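Local coordinates for 3-oxosteroid 1-dehydrogenase (Sterolibacterium denitrificans, PDB 7P18), which probably introduces a C1-C2 double bond into the A ring of 3-oxosteroids, using FAD as cofactor and passing the electrons to an external acceptor, at residues A[52-60]-A[90-99]; A[240-248]-A[515-523]. All blocks are in the same frame, centred on the assembly; numbering follows the deposited sequence. Where two conformers were deposited one is given.

Contact 1: residues A[52-60]-A[90-99]; sequences AVWIPNNSQ and YLESAPQMVE. With FAD (flavin-adenine dinucleotide), chain C.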
# COMPACT_ATOMS: atom_id res chain seq x y z
N ALA A 52 2.10 7.27 -1.47
CA ALA A 52 0.97 8.12 -1.89
C ALA A 52 -0.01 8.28 -0.74
O ALA A 52 -0.21 7.31 0.02
CB ALA A 52 0.32 7.52 -3.09
N VAL A 53 -0.62 9.46 -0.63
CA VAL A 53 -1.71 9.76 0.35
C VAL A 53 -2.87 10.38 -0.42
O VAL A 53 -2.65 11.19 -1.35
CB VAL A 53 -1.23 10.66 1.50
CG1 VAL A 53 -0.23 9.93 2.38
CG2 VAL A 53 -0.65 11.98 1.00
N TRP A 54 -4.10 9.96 -0.09
CA TRP A 54 -5.31 10.38 -0.81
C TRP A 54 -5.96 11.52 -0.02
O TRP A 54 -6.53 11.27 1.04
CB TRP A 54 -6.26 9.20 -1.01
CG TRP A 54 -7.45 9.55 -1.84
CD1 TRP A 54 -7.49 9.68 -3.19
CD2 TRP A 54 -8.79 9.76 -1.37
NE1 TRP A 54 -8.77 9.90 -3.60
CE2 TRP A 54 -9.58 10.00 -2.50
CE3 TRP A 54 -9.40 9.78 -0.11
CZ2 TRP A 54 -10.95 10.27 -2.42
CZ3 TRP A 54 -10.75 10.03 -0.03
CH2 TRP A 54 -11.51 10.29 -1.17
N ILE A 55 -5.77 12.74 -0.51
CA ILE A 55 -6.09 13.98 0.25
C ILE A 55 -7.09 14.78 -0.58
O ILE A 55 -6.74 15.64 -1.38
CB ILE A 55 -4.82 14.81 0.56
CG1 ILE A 55 -3.66 13.97 1.09
CG2 ILE A 55 -5.18 15.95 1.52
CD1 ILE A 55 -3.87 13.41 2.50
N PRO A 56 -8.39 14.56 -0.35
CA PRO A 56 -9.38 15.34 -1.08
C PRO A 56 -9.19 16.82 -0.69
O PRO A 56 -8.90 17.10 0.44
CB PRO A 56 -10.72 14.76 -0.64
CG PRO A 56 -10.35 13.39 -0.08
CD PRO A 56 -8.99 13.56 0.56
N ASN A 57 -9.42 17.68 -1.67
CA ASN A 57 -9.53 19.15 -1.47
C ASN A 57 -8.21 19.68 -0.93
O ASN A 57 -8.22 20.68 -0.13
CB ASN A 57 -10.70 19.50 -0.57
CG ASN A 57 -11.15 20.95 -0.70
OD1 ASN A 57 -10.95 21.62 -1.75
ND2 ASN A 57 -11.80 21.40 0.36
N ASN A 58 -7.08 19.05 -1.28
CA ASN A 58 -5.76 19.60 -0.85
C ASN A 58 -5.55 20.94 -1.59
O ASN A 58 -6.11 21.13 -2.72
CB ASN A 58 -4.62 18.60 -1.04
CG ASN A 58 -4.29 18.32 -2.48
OD1 ASN A 58 -3.69 19.18 -3.14
ND2 ASN A 58 -4.70 17.15 -3.00
N SER A 59 -4.70 21.79 -0.99
CA SER A 59 -4.43 23.19 -1.39
C SER A 59 -3.72 23.28 -2.74
O SER A 59 -3.64 24.40 -3.29
CB SER A 59 -3.64 23.90 -0.30
OG SER A 59 -2.29 23.42 -0.25
N GLN A 60 -3.15 22.19 -3.25
CA GLN A 60 -2.25 22.17 -4.42
C GLN A 60 -2.98 21.68 -5.66
O GLN A 60 -2.37 21.59 -6.74
CB GLN A 60 -0.98 21.38 -4.08
CG GLN A 60 -0.17 22.00 -2.95
CD GLN A 60 0.96 21.08 -2.54
OE1 GLN A 60 1.86 20.79 -3.34
NE2 GLN A 60 0.86 20.59 -1.32
N TYR A 90 -11.79 12.79 8.80
CA TYR A 90 -10.74 12.48 7.79
C TYR A 90 -10.63 13.66 6.81
O TYR A 90 -9.54 14.13 6.49
CB TYR A 90 -11.01 11.17 7.04
CG TYR A 90 -9.91 10.89 6.05
CD1 TYR A 90 -8.65 10.50 6.50
CD2 TYR A 90 -10.07 11.09 4.70
CE1 TYR A 90 -7.61 10.26 5.62
CE2 TYR A 90 -9.02 10.88 3.80
CZ TYR A 90 -7.79 10.46 4.27
OH TYR A 90 -6.74 10.22 3.44
N LEU A 91 -11.76 14.13 6.30
CA LEU A 91 -11.79 15.20 5.28
C LEU A 91 -11.35 16.53 5.89
O LEU A 91 -10.65 17.29 5.20
CB LEU A 91 -13.19 15.27 4.68
CG LEU A 91 -13.62 14.02 3.94
CD1 LEU A 91 -15.07 14.13 3.49
CD2 LEU A 91 -12.73 13.69 2.75
N GLU A 92 -11.70 16.78 7.15
CA GLU A 92 -11.22 17.97 7.88
C GLU A 92 -9.70 17.95 8.00
O GLU A 92 -9.07 18.96 7.68
CB GLU A 92 -11.85 18.03 9.28
CG GLU A 92 -11.37 19.23 10.08
CD GLU A 92 -11.86 19.33 11.50
OE1 GLU A 92 -12.39 18.36 12.02
OE2 GLU A 92 -11.74 20.40 12.07
N SER A 93 -9.12 16.83 8.45
CA SER A 93 -7.72 16.80 8.94
C SER A 93 -6.72 16.40 7.85
O SER A 93 -5.59 16.83 7.97
CB SER A 93 -7.60 15.91 10.14
OG SER A 93 -8.39 16.40 11.21
N ALA A 94 -7.12 15.65 6.84
CA ALA A 94 -6.16 15.15 5.82
C ALA A 94 -5.41 16.32 5.15
O ALA A 94 -4.18 16.33 5.10
CB ALA A 94 -6.86 14.26 4.85
N PRO A 95 -6.09 17.39 4.66
CA PRO A 95 -5.36 18.53 4.11
C PRO A 95 -4.46 19.25 5.13
O PRO A 95 -3.37 19.76 4.76
CB PRO A 95 -6.46 19.50 3.59
CG PRO A 95 -7.72 18.64 3.53
CD PRO A 95 -7.55 17.49 4.48
N GLN A 96 -4.91 19.30 6.37
CA GLN A 96 -4.16 19.98 7.46
C GLN A 96 -2.88 19.19 7.76
O GLN A 96 -1.82 19.83 7.96
CB GLN A 96 -5.03 20.13 8.69
CG GLN A 96 -6.21 21.07 8.51
CD GLN A 96 -6.96 21.17 9.82
OE1 GLN A 96 -6.73 20.38 10.72
NE2 GLN A 96 -7.90 22.08 9.89
N MET A 97 -2.97 17.86 7.72
CA MET A 97 -1.81 16.95 7.98
C MET A 97 -0.77 17.16 6.87
O MET A 97 0.38 17.35 7.22
CB MET A 97 -2.27 15.50 8.10
CG MET A 97 -1.11 14.47 8.24
SD MET A 97 -0.43 14.03 6.64
CE MET A 97 -1.77 13.13 5.86
N VAL A 98 -1.15 17.23 5.59
CA VAL A 98 -0.14 17.45 4.52
C VAL A 98 0.43 18.87 4.60
O VAL A 98 1.67 19.03 4.39
CB VAL A 98 -0.70 17.11 3.14
CG1 VAL A 98 0.17 17.58 1.99
CG2 VAL A 98 -0.91 15.59 3.08
N GLU A 99 -0.39 19.88 4.88
CA GLU A 99 0.17 21.26 5.01
C GLU A 99 1.17 21.30 6.16
O GLU A 99 2.17 22.02 6.03
CB GLU A 99 -0.92 22.30 5.25
CG GLU A 99 -1.68 22.63 4.00
CD GLU A 99 -2.69 23.77 4.20
OE1 GLU A 99 -2.42 24.68 5.00
OE2 GLU A 99 -3.69 23.75 3.52
PA FAD C . 3.58 -0.34 8.70
O1A FAD C . 3.96 0.70 7.71
O2A FAD C . 3.87 -1.74 8.22
O5B FAD C . 4.35 -0.02 10.05
C5B FAD C . 4.13 -0.88 11.20
C4B FAD C . 5.42 -0.99 11.95
O4B FAD C . 5.15 -1.55 13.26
C3B FAD C . 6.49 -1.90 11.31
O3B FAD C . 7.75 -1.23 11.22
C2B FAD C . 6.53 -3.12 12.23
O2B FAD C . 7.76 -3.82 12.18
C1B FAD C . 6.14 -2.50 13.57
N9A FAD C . 5.62 -3.45 14.56
C8A FAD C . 4.88 -4.58 14.36
N7A FAD C . 4.67 -5.26 15.49
C5A FAD C . 5.27 -4.49 16.47
C6A FAD C . 5.40 -4.66 17.87
N6A FAD C . 4.96 -5.73 18.54
N1A FAD C . 6.07 -3.70 18.55
C2A FAD C . 6.55 -2.66 17.87
N3A FAD C . 6.56 -2.43 16.55
C4A FAD C . 5.87 -3.39 15.91
N1 FAD C . -0.79 2.39 0.62
C2 FAD C . -1.08 3.67 0.27
O2 FAD C . -2.00 4.29 0.83
N3 FAD C . -0.36 4.32 -0.65
C4 FAD C . 0.51 3.67 -1.50
O4 FAD C . 1.21 4.35 -2.24
C4X FAD C . 0.83 2.32 -1.20
N5 FAD C . 1.69 1.67 -1.97
C5X FAD C . 2.02 0.39 -1.60
C6 FAD C . 3.02 -0.30 -2.35
C7 FAD C . 3.49 -1.54 -1.95
C7M FAD C . 4.58 -2.24 -2.74
C8 FAD C . 3.02 -2.10 -0.75
C8M FAD C . 3.54 -3.44 -0.27
C9 FAD C . 1.99 -1.48 -0.06
C9A FAD C . 1.51 -0.21 -0.43
N10 FAD C . 0.48 0.45 0.26
C10 FAD C . 0.13 1.75 -0.08
C1' FAD C . -0.05 -0.09 1.51
C2' FAD C . 0.68 0.55 2.71
O2' FAD C . 2.10 0.42 2.62
C3' FAD C . 0.21 -0.01 4.06
O3' FAD C . -1.20 -0.24 4.09
C4' FAD C . 0.65 0.89 5.20
O4' FAD C . 2.05 1.08 5.09
C5' FAD C . 0.31 0.37 6.57
O5' FAD C . 0.89 1.29 7.51
P FAD C . 0.95 0.93 9.06
O1P FAD C . 1.63 2.10 9.64
O2P FAD C . -0.32 0.42 9.58
O3P FAD C . 2.01 -0.32 9.10
O HOH W 1 -10.89 17.04 2.37
O HOH W 2 -4.46 21.67 1.73
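Tyr-90 and Trp-54 meet because both run anti to the backbone N: chi1 of -179° carries the tyrosine ring from helix 84-104 to the carbonyl of Trp-54, and chi1 of -175° turns the indole so that the two side chains cross at about a right angle. In this FAD-binding fold of Rossmann type the helix packs on the chain that follows Ala-52, the residue that pairs with the isoalloxazine: its N donates to FAD O4 and its O accepts from FAD N3, each at 3.1 Å. Tyr-90 OH donates to Trp-54 O over 2.6 Å, with a C=O...donor angle of 155° and the hydroxyl tilted from the carbonyl plane, tying the strand to the helix two residues after the flavin-bonded Ala-52. A phenylalanine in place of Tyr-90 would probably leave this buried Trp-54 carbonyl without its hydroxyl mate and the ring freer to shift. The indole NE1 is engaged by Asp-117, while Pro-56 CG sits over one indole face, offset toward the rim. Ile-55 supplies the apolar centre. Its CG2 rests on the helix backbone at Pro-95 N (3.6 Å), whereas CD1 reaches the Ala-94 methyl, Met-97 CE and, at 3.7 Å, Val-98 CG2. Pro-56 CG touches Leu-91 CD2, these side chains also crossing nearly perpendicularly. Pro-56 lies within a type II turn from Ile-55 to Asn-58. Asn-58 ND2, also bonded to Gly-129 O, closes back on Ile-55 O across this turn, in the carbonyl plane, while OD1 accepts from Gln-60 N in an Asx turn that follows. Water joins the segments at two places. One molecule donates to both Pro-56 O and Leu-91 O; the other accepts from Ser-59 N and donates to Glu-99 OE2, the latter bond being 2.9 Å long.

Contact 2: residues A[240-248]-A[515-523]; sequences GAENKRVTG and DRPIEGLYC
Asn-243 lays its amide over one face of the Arg-516 guanidinium, the two planes only 14° apart, with OD1 3.3 Å from CZ and above the centre of the group. An extended chain (chi3 178°) carries the guanidinium out to this amide. The oxygen is close to NE and NH2 as well, but the angles are too poor for hydrogen bonds, so this is a stack. At the guanidinium's edge, in its plane, a water accepts from Arg-516 NH1 at 2.7 Å. The same water donates to Lys-244 O and accepts from Glu-519 N, joining the two segments through three bonds. The other guanidinium, that of Arg-245, carries Thr-247 CG2 over one face and makes a salt bridge with Glu-239; the aliphatic CG of Arg-245 packs on Glu-519 CB, 3.7 Å away. In fold terms, the start of strand 245-253, from the antiparallel part of the four-stranded mixed sheet, meets the corner from which strand 521-523 enters the edge of the parallel Rossmann-type sheet. A type II turn from Ile-518 to Leu-521 makes that corner. The Glu-519 carbonyl in this turn is used directly: Val-246 N donates to Glu-519 O over 2.9 Å, nearly straight at 169°, and Arg-245 CA adds a CA-H...O contact to the same oxygen. Gly-520 has positive phi, and a CB there would run into Val-246 O. Val-246 CG2 packs against both Ile-518 CG2 and Leu-521 CB, at 4.1 Å each, and Val-266 of strand 265-268 touches both Val-246 and Leu-521.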
# COMPACT_ATOMS: atom_id res chain seq x y z
N GLY A 240 -7.33 0.76 37.13
CA GLY A 240 -8.77 0.97 37.33
C GLY A 240 -9.44 -0.34 37.66
O GLY A 240 -9.10 -1.35 37.03
N ALA A 241 -10.36 -0.35 38.61
CA ALA A 241 -11.17 -1.54 38.93
C ALA A 241 -12.32 -1.66 37.91
O ALA A 241 -12.50 -2.79 37.40
CB ALA A 241 -11.66 -1.49 40.36
N GLU A 242 -13.03 -0.57 37.59
CA GLU A 242 -14.33 -0.63 36.85
C GLU A 242 -14.13 -0.38 35.35
O GLU A 242 -14.76 -1.09 34.54
CB GLU A 242 -15.29 0.44 37.31
CG GLU A 242 -15.29 0.64 38.80
CD GLU A 242 -16.40 1.55 39.22
OE1 GLU A 242 -16.43 2.69 38.71
OE2 GLU A 242 -17.28 1.10 39.99
N ASN A 243 -13.38 0.66 35.02
CA ASN A 243 -13.02 1.00 33.63
C ASN A 243 -11.50 1.09 33.55
O ASN A 243 -10.95 1.96 34.21
CB ASN A 243 -13.70 2.28 33.18
CG ASN A 243 -15.17 2.06 32.86
OD1 ASN A 243 -15.99 2.91 33.19
ND2 ASN A 243 -15.52 0.95 32.23
N LYS A 244 -10.88 0.19 32.79
CA LYS A 244 -9.42 0.15 32.59
C LYS A 244 -8.99 1.34 31.72
O LYS A 244 -9.63 1.63 30.67
CB LYS A 244 -9.03 -1.21 32.00
CG LYS A 244 -9.26 -2.38 32.93
CD LYS A 244 -8.70 -2.12 34.31
CE LYS A 244 -8.71 -3.33 35.22
NZ LYS A 244 -10.06 -3.53 35.78
N ARG A 245 -7.94 2.00 32.16
CA ARG A 245 -7.24 3.09 31.45
C ARG A 245 -5.86 2.52 31.13
O ARG A 245 -5.35 1.73 31.94
CB ARG A 245 -7.15 4.33 32.34
CG ARG A 245 -6.29 5.47 31.81
CD ARG A 245 -6.44 6.70 32.68
NE ARG A 245 -6.02 6.42 34.04
CZ ARG A 245 -4.91 6.86 34.63
NH1 ARG A 245 -4.05 7.64 33.98
NH2 ARG A 245 -4.66 6.52 35.89
N VAL A 246 -5.27 2.93 30.02
CA VAL A 246 -3.93 2.46 29.61
C VAL A 246 -2.93 3.49 30.09
O VAL A 246 -3.11 4.69 29.75
CB VAL A 246 -3.84 2.24 28.09
CG1 VAL A 246 -2.41 2.17 27.62
CG2 VAL A 246 -4.60 0.99 27.70
N THR A 247 -1.92 3.05 30.84
CA THR A 247 -0.93 3.95 31.50
C THR A 247 0.48 3.68 30.98
O THR A 247 1.41 4.42 31.38
CB THR A 247 -1.00 3.77 33.02
OG1 THR A 247 -0.76 2.39 33.29
CG2 THR A 247 -2.36 4.12 33.57
N GLY A 248 0.64 2.67 30.11
CA GLY A 248 1.96 2.33 29.58
C GLY A 248 1.97 1.03 28.79
O GLY A 248 0.90 0.48 28.50
N ASP A 515 -18.77 0.88 22.81
CA ASP A 515 -18.43 2.16 22.13
C ASP A 515 -17.88 3.18 23.13
O ASP A 515 -17.88 4.37 22.81
CB ASP A 515 -19.62 2.76 21.37
CG ASP A 515 -20.04 1.93 20.16
OD1 ASP A 515 -19.17 1.68 19.27
OD2 ASP A 515 -21.23 1.54 20.10
N ARG A 516 -17.39 2.75 24.29
CA ARG A 516 -16.74 3.66 25.26
C ARG A 516 -15.25 3.71 24.97
O ARG A 516 -14.60 2.66 24.88
CB ARG A 516 -17.00 3.14 26.68
CG ARG A 516 -16.45 4.05 27.76
CD ARG A 516 -16.68 3.55 29.18
NE ARG A 516 -16.08 4.45 30.16
CZ ARG A 516 -14.78 4.47 30.52
NH1 ARG A 516 -13.90 3.61 30.00
NH2 ARG A 516 -14.35 5.36 31.40
N PRO A 517 -14.64 4.91 24.82
CA PRO A 517 -13.20 5.03 24.67
C PRO A 517 -12.45 4.38 25.84
O PRO A 517 -12.82 4.57 27.01
CB PRO A 517 -12.89 6.53 24.64
CG PRO A 517 -14.20 7.13 24.22
CD PRO A 517 -15.29 6.23 24.76
N ILE A 518 -11.40 3.64 25.50
CA ILE A 518 -10.39 3.18 26.48
C ILE A 518 -9.44 4.35 26.68
O ILE A 518 -8.68 4.70 25.78
CB ILE A 518 -9.70 1.89 26.04
CG1 ILE A 518 -10.72 0.78 25.80
CG2 ILE A 518 -8.66 1.47 27.06
CD1 ILE A 518 -10.14 -0.52 25.24
N GLU A 519 -9.60 5.03 27.82
CA GLU A 519 -8.79 6.21 28.18
C GLU A 519 -7.31 5.84 28.03
O GLU A 519 -6.96 4.78 28.54
CB GLU A 519 -9.02 6.61 29.64
CG GLU A 519 -10.43 7.03 29.94
CD GLU A 519 -10.86 8.29 29.20
OE1 GLU A 519 -10.01 9.19 29.04
OE2 GLU A 519 -12.05 8.36 28.77
N GLY A 520 -6.55 6.72 27.39
CA GLY A 520 -5.09 6.62 27.17
C GLY A 520 -4.68 5.83 25.91
O GLY A 520 -3.46 5.75 25.65
N LEU A 521 -5.61 5.22 25.18
CA LEU A 521 -5.26 4.29 24.06
C LEU A 521 -5.82 4.82 22.73
O LEU A 521 -7.06 4.99 22.61
CB LEU A 521 -5.83 2.92 24.32
CG LEU A 521 -5.30 1.81 23.40
CD1 LEU A 521 -3.81 1.66 23.60
CD2 LEU A 521 -6.03 0.50 23.65
N TYR A 522 -4.91 5.01 21.79
CA TYR A 522 -5.19 5.45 20.41
C TYR A 522 -4.69 4.35 19.47
O TYR A 522 -3.81 3.57 19.85
CB TYR A 522 -4.50 6.78 20.14
CG TYR A 522 -4.98 7.89 21.04
CD1 TYR A 522 -4.53 8.00 22.35
CD2 TYR A 522 -5.93 8.81 20.60
CE1 TYR A 522 -5.00 9.00 23.20
CE2 TYR A 522 -6.39 9.82 21.43
CZ TYR A 522 -5.91 9.93 22.73
OH TYR A 522 -6.37 10.96 23.54
N CYS A 523 -5.19 4.35 18.24
CA CYS A 523 -4.82 3.33 17.25
C CYS A 523 -5.03 3.89 15.85
O CYS A 523 -6.09 4.49 15.59
CB CYS A 523 -5.62 2.07 17.49
SG CYS A 523 -5.18 0.70 16.38
O HOH W 3 -11.20 3.85 30.20

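Overall arrangement
Contacts 1 and 2 follow one another in series, 52-60 with 90-99 closing before 240-248 with 515-523 opens, and their centres stand 29 Å apart, with nearest atoms about 11 Å apart and no touch. All four segments are part of the FAD-binding fold, but they belong to different regions of it. Contact 1 sets helix 84-104 against strand 53-54, which pairs with strand 131-138, near flavin and steroid. Contact 2, farther from the chain centre, joins the mixed sheet holding strand 245-253 to strand 521-523 of the parallel sheet. One therefore borders the redox end of the cofactor, the other the sheet framework of the nucleotide-binding fold.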